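Local coordinates for protein geranyltranstransferase (Campylobacter jejuni, PDB 3NPK) that probably makes farnesyl diphosphate by joining geranyl diphosphate to isopentenyl diphosphate, releasing pyrophosphate, at residues 41-47 against 65-70; 71-75 against 113-118. One frame throughout, in Å; residues are numbered along the deposited sequence.

Contact 1 of 2, residues 41-47 against 65-70; sequences HFRAQLL and VALALE. With PPV (pyrophosphate), chain C.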
ATOM      1  N   HIS A  41      -5.579  12.459  14.978  1.00 14.92           N
ATOM      2  CA  HIS A  41      -6.542  12.124  13.912  1.00 13.39           C
ATOM      3  C   HIS A  41      -6.981  13.325  13.110  1.00 13.48           C
ATOM      4  O   HIS A  41      -8.129  13.388  12.668  1.00 13.67           O
ATOM      5  CB  HIS A  41      -7.790  11.430  14.448  1.00 14.78           C
ATOM      6  CG  HIS A  41      -7.504  10.221  15.269  1.00 15.13           C
ATOM      7  ND1 HIS A  41      -6.463   9.353  15.006  1.00 17.29           N
ATOM      8  CD2 HIS A  41      -8.141   9.729  16.353  1.00 14.37           C
ATOM      9  CE1 HIS A  41      -6.468   8.383  15.906  1.00 14.93           C
ATOM     10  NE2 HIS A  41      -7.476   8.588  16.732  1.00 17.51           N
ATOM     11  N   PHE A  42      -6.072  14.271  12.923  1.00 13.66           N
ATOM     12  CA  PHE A  42      -6.363  15.496  12.176  1.00 12.84           C
ATOM     13  C   PHE A  42      -6.889  15.167  10.773  1.00 11.90           C
ATOM     14  O   PHE A  42      -7.878  15.751  10.317  1.00 11.74           O
ATOM     15  CB  PHE A  42      -5.078  16.349  12.122  1.00 13.74           C
ATOM     16  CG  PHE A  42      -5.175  17.589  11.275  1.00 16.24           C
ATOM     17  CD1 PHE A  42      -5.986  18.658  11.654  1.00 16.81           C
ATOM     18  CD2 PHE A  42      -4.411  17.713  10.123  1.00 17.56           C
ATOM     19  CE1 PHE A  42      -6.042  19.818  10.873  1.00 17.24           C
ATOM     20  CE2 PHE A  42      -4.469  18.860   9.347  1.00 18.78           C
ATOM     21  CZ  PHE A  42      -5.280  19.907   9.718  1.00 18.36           C
ATOM     22  N   ARG A  43      -6.246  14.229  10.088  1.00 11.45           N
ATOM     23  CA  ARG A  43      -6.670  13.916   8.728  1.00 10.78           C
ATOM     24  C   ARG A  43      -8.066  13.284   8.705  1.00 10.77           C
ATOM     25  O   ARG A  43      -8.939  13.699   7.920  1.00 10.67           O
ATOM     26  CB  ARG A  43      -5.629  13.035   8.042  1.00 10.98           C
ATOM     27  CG  ARG A  43      -4.311  13.782   7.866  1.00 11.74           C
ATOM     28  CD  ARG A  43      -3.099  12.875   7.718  1.00 11.78           C
ATOM     29  NE  ARG A  43      -1.856  13.656   7.697  1.00 11.94           N
ATOM     30  CZ  ARG A  43      -1.251  14.155   8.776  1.00 12.85           C
ATOM     31  NH1 ARG A  43      -1.752  13.943   9.988  1.00 14.06           N
ATOM     32  NH2 ARG A  43      -0.125  14.863   8.650  1.00 13.83           N
ATOM     33  N   ALA A  44      -8.284  12.280   9.548  1.00 10.59           N
ATOM     34  CA  ALA A  44      -9.628  11.721   9.716  1.00 10.36           C
ATOM     35  C   ALA A  44     -10.657  12.816   9.994  1.00 10.37           C
ATOM     36  O   ALA A  44     -11.739  12.833   9.399  1.00 10.63           O
ATOM     37  CB  ALA A  44      -9.641  10.697  10.857  1.00 12.55           C
ATOM     38  N   GLN A  45     -10.329  13.729  10.903  1.00 10.61           N
ATOM     39  CA  GLN A  45     -11.286  14.766  11.296  1.00 11.66           C
ATOM     40  C   GLN A  45     -11.585  15.778  10.191  1.00 10.66           C
ATOM     41  O   GLN A  45     -12.728  16.259  10.074  1.00 11.44           O
ATOM     42  CB  GLN A  45     -10.858  15.464  12.588  1.00 12.64           C
ATOM     43  CG  GLN A  45     -10.855  14.511  13.803  1.00 14.37           C
ATOM     44  CD  GLN A  45     -12.193  13.809  13.965  1.00 17.63           C
ATOM     45  OE1 GLN A  45     -13.240  14.393  13.701  1.00 20.60           O
ATOM     46  NE2 GLN A  45     -12.164  12.550  14.381  1.00 18.18           N
ATOM     47  N   LEU A  46     -10.588  16.098   9.368  1.00 10.58           N
ATOM     48  CA  LEU A  46     -10.847  16.944   8.198  1.00 10.63           C
ATOM     49  C   LEU A  46     -11.862  16.282   7.277  1.00 10.05           C
ATOM     50  O   LEU A  46     -12.823  16.919   6.839  1.00 11.33           O
ATOM     51  CB  LEU A  46      -9.559  17.216   7.424  1.00 11.49           C
ATOM     52  CG  LEU A  46      -8.557  18.166   8.086  1.00 12.13           C
ATOM     53  CD1 LEU A  46      -7.292  18.141   7.256  1.00 14.22           C
ATOM     54  CD2 LEU A  46      -9.129  19.579   8.192  1.00 14.21           C
ATOM     55  N   LEU A  47     -11.666  14.995   6.997  1.00  9.39           N
ATOM     56  CA  LEU A  47     -12.565  14.281   6.099  1.00  9.77           C
ATOM     57  C   LEU A  47     -13.972  14.236   6.694  1.00 10.28           C
ATOM     58  O   LEU A  47     -14.965  14.523   6.008  1.00 10.78           O
ATOM     59  CB  LEU A  47     -12.048  12.859   5.845  1.00 10.48           C
ATOM     60  CG  LEU A  47     -12.931  12.003   4.927  1.00 10.88           C
ATOM     61  CD1 LEU A  47     -12.099  11.010   4.134  1.00 13.39           C
ATOM     62  CD2 LEU A  47     -14.035  11.247   5.689  1.00 11.45           C
ATOM     63  N   VAL A  65     -13.516   5.437   5.565  1.00  9.11           N
ATOM     64  CA  VAL A  65     -12.614   6.183   4.688  1.00  8.93           C
ATOM     65  C   VAL A  65     -11.630   6.965   5.556  1.00  9.18           C
ATOM     66  O   VAL A  65     -10.429   7.017   5.259  1.00  9.76           O
ATOM     67  CB  VAL A  65     -13.405   7.125   3.727  1.00  9.22           C
ATOM     68  CG1 VAL A  65     -12.466   7.768   2.718  1.00  9.29           C
ATOM     69  CG2 VAL A  65     -14.498   6.341   3.007  1.00 10.64           C
ATOM     70  N   ALA A  66     -12.127   7.554   6.641  1.00  8.81           N
ATOM     71  CA  ALA A  66     -11.257   8.188   7.627  1.00  9.69           C
ATOM     72  C   ALA A  66     -10.254   7.179   8.184  1.00  9.33           C
ATOM     73  O   ALA A  66      -9.076   7.509   8.405  1.00  9.61           O
ATOM     74  CB  ALA A  66     -12.088   8.793   8.765  1.00 11.88           C
ATOM     75  N   LEU A  67     -10.717   5.952   8.427  1.00  8.76           N
ATOM     76  CA  LEU A  67      -9.847   4.898   8.937  1.00 10.00           C
ATOM     77  C   LEU A  67      -8.701   4.603   7.964  1.00  8.65           C
ATOM     78  O   LEU A  67      -7.538   4.490   8.376  1.00 10.22           O
ATOM     79  CB  LEU A  67     -10.653   3.629   9.196  1.00 13.68           C
ATOM     80  CG  LEU A  67      -9.929   2.551  10.008  1.00 15.17           C
ATOM     81  CD1 LEU A  67      -9.570   3.115  11.376  1.00 16.46           C
ATOM     82  CD2 LEU A  67     -10.837   1.342  10.144  1.00 18.01           C
ATOM     83  N   ALA A  68      -9.021   4.504   6.678  1.00  9.33           N
ATOM     84  CA  ALA A  68      -8.000   4.274   5.657  1.00  9.80           C
ATOM     85  C   ALA A  68      -6.922   5.369   5.689  1.00  8.35           C
ATOM     86  O   ALA A  68      -5.718   5.070   5.587  1.00 10.37           O
ATOM     87  CB  ALA A  68      -8.643   4.206   4.284  1.00  9.69           C
ATOM     88  N   LEU A  69      -7.349   6.629   5.824  1.00  8.57           N
ATOM     89  CA  LEU A  69      -6.417   7.753   5.928  1.00  8.78           C
ATOM     90  C   LEU A  69      -5.477   7.594   7.104  1.00  9.14           C
ATOM     91  O   LEU A  69      -4.265   7.805   6.967  1.00 10.01           O
ATOM     92  CB  LEU A  69      -7.162   9.075   6.075  1.00 11.60           C
ATOM     93  CG  LEU A  69      -7.625   9.764   4.810  1.00 13.80           C
ATOM     94  CD1 LEU A  69      -8.628  10.852   5.207  1.00 16.12           C
ATOM     95  CD2 LEU A  69      -6.439  10.337   4.044  1.00 13.96           C
ATOM     96  N   GLU A  70      -6.029   7.214   8.256  1.00  9.94           N
ATOM     97  CA  GLU A  70      -5.198   7.064   9.445  1.00  9.55           C
ATOM     98  C   GLU A  70      -4.300   5.817   9.371  1.00  8.98           C
ATOM     99  O   GLU A  70      -3.203   5.816   9.945  1.00  9.24           O
ATOM    100  CB  GLU A  70      -6.055   7.102  10.715  1.00 10.54           C
ATOM    101  CG  GLU A  70      -6.708   8.464  10.891  1.00 11.66           C
ATOM    102  CD  GLU A  70      -5.722   9.611  11.200  1.00 12.40           C
ATOM    103  OE1 GLU A  70      -4.649   9.388  11.817  1.00 14.48           O
ATOM    104  OE2 GLU A  70      -6.041  10.759  10.835  1.00 11.80           O
TER
HETATM  105  O11 PPV C 290       2.512  14.074  12.479  1.00 34.36           O
HETATM  106  P1  PPV C 290       1.145  14.379  13.350  1.00 30.95           P
HETATM  107  O21 PPV C 290       1.264  15.795  14.179  1.00 31.94           O
HETATM  108  O31 PPV C 290      -0.016  14.468  12.463  1.00 32.36           O
HETATM  109  OPP PPV C 290       1.073  13.175  14.462  1.00 25.85           O
HETATM  110  P2  PPV C 290      -0.233  12.362  15.028  1.00 20.72           P
HETATM  111  O12 PPV C 290       0.449  11.386  16.169  1.00 21.31           O
HETATM  112  O22 PPV C 290      -0.845  11.388  13.880  1.00 20.20           O
HETATM  113  O32 PPV C 290      -1.232  13.260  15.631  1.00 20.76           O
HETATM  114  O   HOH W   1      -3.498  10.873  13.872  1.00 18.07           O
HETATM  115  O   HOH W   2      -4.001  12.625  11.087  1.00 11.89           O
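Glu-70 reaches across to the first turn of helix 42-54 and accepts a hydrogen bond from the backbone. Ala-44 N lies 3.0 Å from Glu-70 OE2, with a nearly straight N-H...O angle of 166°, and meets the anti lone pair of that oxygen. The glutamate chain folds at chi2 (-68°), which brings the carboxylate back over this helix start. Its CG rests on Ala-44 CB. The same OE2 accepts a hydrogen bond from a water, 2.8 Å away, that is also held by Arg-43 N and Arg-43 NH1. A second water joins His-41 N to Glu-70 OE1, 2.8 Å from that oxygen. Bonded to a first-turn N-H, the carboxylate probably interacts favourably with the positive end of the helix dipole. Arg-43 extends past the glutamate, and its NH1 donates to PPV O31 at 3.1 Å; Lys-40 N and Arg-92 NH2 also bind the pyrophosphate. Further along, Ala-44 CB meets Ala-66 CB at 3.7 Å. Leu-47 CD1 touches both Val-65 CG1 and Leu-69 CD1, 3.6 Å from each. Met-185 and Ala-182 of helix 164-189 close over this apolar end. The near-antiparallel helices thus place Arg-43 in the pyrophosphate pocket of an all-helical prenyl synthase fold.

Contact 2 of 2, residues 71-75 against 113-118; sequences FIHTY and LNTEAF. With PPV (pyrophosphate), chain C.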
ATOM      1  N   PHE A  71      -4.733   4.785   8.644  1.00  8.18           N
ATOM      2  CA  PHE A  71      -3.856   3.627   8.413  1.00  8.25           C
ATOM      3  C   PHE A  71      -2.640   4.066   7.600  1.00  8.30           C
ATOM      4  O   PHE A  71      -1.511   3.679   7.911  1.00  9.23           O
ATOM      5  CB  PHE A  71      -4.574   2.492   7.669  1.00  9.24           C
ATOM      6  CG  PHE A  71      -5.498   1.641   8.532  1.00  9.91           C
ATOM      7  CD1 PHE A  71      -5.758   1.944   9.861  1.00 10.08           C
ATOM      8  CD2 PHE A  71      -6.123   0.545   7.975  1.00 10.84           C
ATOM      9  CE1 PHE A  71      -6.619   1.143  10.622  1.00 10.38           C
ATOM     10  CE2 PHE A  71      -6.986  -0.256   8.711  1.00 11.87           C
ATOM     11  CZ  PHE A  71      -7.234   0.046  10.041  1.00 10.47           C
ATOM     12  N   ILE A  72      -2.867   4.836   6.537  1.00  8.40           N
ATOM     13  CA  ILE A  72      -1.759   5.327   5.725  1.00  9.44           C
ATOM     14  C   ILE A  72      -0.860   6.187   6.574  1.00  8.99           C
ATOM     15  O   ILE A  72       0.357   6.043   6.542  1.00 10.21           O
ATOM     16  CB  ILE A  72      -2.261   6.189   4.542  1.00 10.99           C
ATOM     17  CG1 ILE A  72      -2.922   5.286   3.497  1.00 12.59           C
ATOM     18  CG2 ILE A  72      -1.114   7.072   3.952  1.00 11.26           C
ATOM     19  CD1 ILE A  72      -1.954   4.336   2.815  1.00 13.34           C
ATOM     20  N   HIS A  73      -1.453   7.109   7.316  1.00  8.85           N
ATOM     21  CA  HIS A  73      -0.646   8.020   8.107  1.00  9.40           C
ATOM     22  C   HIS A  73       0.197   7.253   9.134  1.00  8.90           C
ATOM     23  O   HIS A  73       1.398   7.511   9.296  1.00  9.62           O
ATOM     24  CB  HIS A  73      -1.542   9.069   8.754  1.00 10.73           C
ATOM     25  CG  HIS A  73      -0.788  10.061   9.569  1.00 12.11           C
ATOM     26  ND1 HIS A  73      -1.022  10.265  10.910  1.00 14.95           N
ATOM     27  CD2 HIS A  73       0.227  10.885   9.229  1.00 10.56           C
ATOM     28  CE1 HIS A  73      -0.200  11.200  11.357  1.00 13.00           C
ATOM     29  NE2 HIS A  73       0.580  11.579  10.359  1.00 15.35           N
ATOM     30  N   THR A  74      -0.433   6.318   9.838  1.00  8.60           N
ATOM     31  CA  THR A  74       0.300   5.535  10.832  1.00  8.38           C
ATOM     32  C   THR A  74       1.410   4.694  10.201  1.00  8.09           C
ATOM     33  O   THR A  74       2.525   4.628  10.752  1.00  9.35           O
ATOM     34  CB  THR A  74      -0.666   4.674  11.668  1.00  9.00           C
ATOM     35  OG1 THR A  74      -1.468   5.539  12.474  1.00 11.74           O
ATOM     36  CG2 THR A  74       0.087   3.702  12.587  1.00  8.42           C
ATOM     37  N   TYR A  75       1.134   4.057   9.059  1.00  8.43           N
ATOM     38  CA  TYR A  75       2.197   3.274   8.402  1.00  7.96           C
ATOM     39  C   TYR A  75       3.393   4.188   8.100  1.00  8.35           C
ATOM     40  O   TYR A  75       4.555   3.817   8.316  1.00  9.51           O
ATOM     41  CB  TYR A  75       1.698   2.513   7.152  1.00  8.10           C
ATOM     42  CG  TYR A  75       2.339   2.941   5.834  1.00  8.09           C
ATOM     43  CD1 TYR A  75       3.666   2.629   5.540  1.00  8.54           C
ATOM     44  CD2 TYR A  75       1.601   3.635   4.875  1.00  8.62           C
ATOM     45  CE1 TYR A  75       4.251   3.025   4.356  1.00  8.68           C
ATOM     46  CE2 TYR A  75       2.177   4.019   3.670  1.00  8.63           C
ATOM     47  CZ  TYR A  75       3.500   3.724   3.424  1.00  7.89           C
ATOM     48  OH  TYR A  75       4.107   4.110   2.251  1.00  9.66           O
ATOM     49  N   LEU A 113      -0.242  -2.042   6.953  1.00  8.08           N
ATOM     50  CA  LEU A 113      -1.180  -0.929   7.102  1.00  8.34           C
ATOM     51  C   LEU A 113      -1.364  -0.170   5.780  1.00  7.83           C
ATOM     52  O   LEU A 113      -2.453   0.323   5.500  1.00  8.46           O
ATOM     53  CB  LEU A 113      -0.751   0.018   8.235  1.00  9.30           C
ATOM     54  CG  LEU A 113      -0.908  -0.563   9.652  1.00 10.20           C
ATOM     55  CD1 LEU A 113      -0.388   0.445  10.700  1.00 12.06           C
ATOM     56  CD2 LEU A 113      -2.357  -0.987   9.953  1.00 12.76           C
ATOM     57  N   ASN A 114      -0.291  -0.048   4.998  1.00  7.59           N
ATOM     58  CA  ASN A 114      -0.354   0.570   3.673  1.00  7.11           C
ATOM     59  C   ASN A 114      -1.393  -0.196   2.846  1.00  7.92           C
ATOM     60  O   ASN A 114      -2.367   0.372   2.347  1.00  8.64           O
ATOM     61  CB  ASN A 114       1.054   0.493   3.057  1.00  8.08           C
ATOM     62  CG  ASN A 114       1.196   1.230   1.727  1.00  8.74           C
ATOM     63  OD1 ASN A 114       0.225   1.761   1.169  1.00  9.69           O
ATOM     64  ND2 ASN A 114       2.438   1.290   1.227  1.00  8.73           N
ATOM     65  N   THR A 115      -1.211  -1.508   2.729  1.00  7.33           N
ATOM     66  CA  THR A 115      -2.147  -2.320   1.937  1.00  7.59           C
ATOM     67  C   THR A 115      -3.543  -2.339   2.553  1.00  8.46           C
ATOM     68  O   THR A 115      -4.553  -2.289   1.836  1.00  8.85           O
ATOM     69  CB  THR A 115      -1.607  -3.746   1.790  1.00  8.56           C
ATOM     70  OG1 THR A 115      -0.301  -3.673   1.211  1.00  9.30           O
ATOM     71  CG2 THR A 115      -2.502  -4.604   0.898  1.00  9.14           C
ATOM     72  N   GLU A 116      -3.610  -2.387   3.875  1.00  8.96           N
ATOM     73  CA  GLU A 116      -4.911  -2.511   4.537  1.00  8.87           C
ATOM     74  C   GLU A 116      -5.776  -1.262   4.346  1.00  8.87           C
ATOM     75  O   GLU A 116      -7.009  -1.345   4.372  1.00  9.71           O
ATOM     76  CB  GLU A 116      -4.735  -2.806   6.024  1.00  9.44           C
ATOM     77  CG  GLU A 116      -5.969  -3.389   6.696  1.00  9.78           C
ATOM     78  CD  GLU A 116      -6.268  -4.841   6.323  1.00 12.69           C
ATOM     79  OE1 GLU A 116      -5.542  -5.451   5.505  1.00 11.67           O
ATOM     80  OE2 GLU A 116      -7.259  -5.378   6.862  1.00 14.90           O
ATOM     81  N   ALA A 117      -5.141  -0.114   4.140  1.00  8.24           N
ATOM     82  CA  ALA A 117      -5.902   1.105   3.894  1.00  7.96           C
ATOM     83  C   ALA A 117      -6.798   0.887   2.673  1.00  8.72           C
ATOM     84  O   ALA A 117      -7.964   1.307   2.648  1.00  9.48           O
ATOM     85  CB  ALA A 117      -4.972   2.291   3.659  1.00  8.95           C
ATOM     86  N   PHE A 118      -6.242   0.224   1.663  1.00  8.47           N
ATOM     87  CA  PHE A 118      -7.004  -0.038   0.451  1.00  8.82           C
ATOM     88  C   PHE A 118      -8.056  -1.126   0.616  1.00  9.19           C
ATOM     89  O   PHE A 118      -9.128  -1.043   0.008  1.00  9.77           O
ATOM     90  CB  PHE A 118      -6.064  -0.246  -0.733  1.00  9.13           C
ATOM     91  CG  PHE A 118      -5.248   0.963  -0.992  1.00  9.25           C
ATOM     92  CD1 PHE A 118      -5.835   2.062  -1.579  1.00 10.08           C
ATOM     93  CD2 PHE A 118      -3.945   1.080  -0.506  1.00  9.09           C
ATOM     94  CE1 PHE A 118      -5.114   3.234  -1.766  1.00 10.06           C
ATOM     95  CE2 PHE A 118      -3.227   2.250  -0.672  1.00  9.83           C
ATOM     96  CZ  PHE A 118      -3.814   3.334  -1.291  1.00 10.02           C
TER
HETATM   97  O11 PPV C 290       2.512  14.074  12.479  1.00 34.36           O
HETATM   98  P1  PPV C 290       1.145  14.379  13.350  1.00 30.95           P
HETATM   99  O21 PPV C 290       1.264  15.795  14.179  1.00 31.94           O
HETATM  100  O31 PPV C 290      -0.016  14.468  12.463  1.00 32.36           O
HETATM  101  OPP PPV C 290       1.073  13.175  14.462  1.00 25.85           O
HETATM  102  P2  PPV C 290      -0.233  12.362  15.028  1.00 20.72           P
HETATM  103  O12 PPV C 290       0.449  11.386  16.169  1.00 21.31           O
HETATM  104  O22 PPV C 290      -0.845  11.388  13.880  1.00 20.20           O
HETATM  105  O32 PPV C 290      -1.232  13.260  15.631  1.00 20.76           O
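The Asn-114 amide is stacked on one face of the Tyr-75 ring, and both groups run in the same direction. Ring and amide planes are only 8° apart. Asn-114 CB sits over the middle of the ring, 3.7 Å from the Tyr-75 ring centroid, in a CH-pi contact. With chi1 at -174°, Asn-114 swings CG away from its own backbone N, and the amide runs out along the ring toward the hydroxyl. The amide's own polar partners are in the second subunit: OD1 accepts from Thr-115 there, and ND2 bonds weakly to Asp-111 O. Leu-113 is the bump that enters the hollow between Phe-71 and Tyr-75, one turn apart. Its CB packs on Tyr-75 CB at 3.7 Å. The two leucine methyls then part. CD1 meets Thr-74 CG2 at 3.8 Å, while CD2 lies over one face of the Phe-71 ring. These are neighbouring antiparallel helices of the all-helical prenyl synthase bundle, with segment axes 8.1 Å apart. Ile-72 and Phe-71 fill the low place over Ala-117, whose CB is 3.6 Å from Ile-72 CG1 and 4.0 Å from Phe-71 CB. Phe-71 turns its ring edge to Ala-117 N, and the ring runs alongside Glu-116, with CE2 3.9 Å from Glu-116 CG. Pro-18 packs against both residues. On the other flank, Ile-72 CD1 reaches toward Phe-118, whose ring stacks on Phe-118 of the second subunit.

Both contacts are buried, and both use helix 59-80, one after the other along it. Contact 1 sets this helix against helix 42-54, nearer the centre of the chain. Contact 2 sets its next turn against helix 103-122, beside the second subunit. Their chemistry differs accordingly. In 41-47/65-70 a carboxylate, two waters and an arginine lead from the helix start to the pyrophosphate, with an apolar patch behind. In 71-75/113-118 the two segments meet through apolar and stacking contacts, and the polar bonds of Asn-114 go to the second subunit. His-73, of the second pair, lines the same pyrophosphate pocket as Arg-43 of the first.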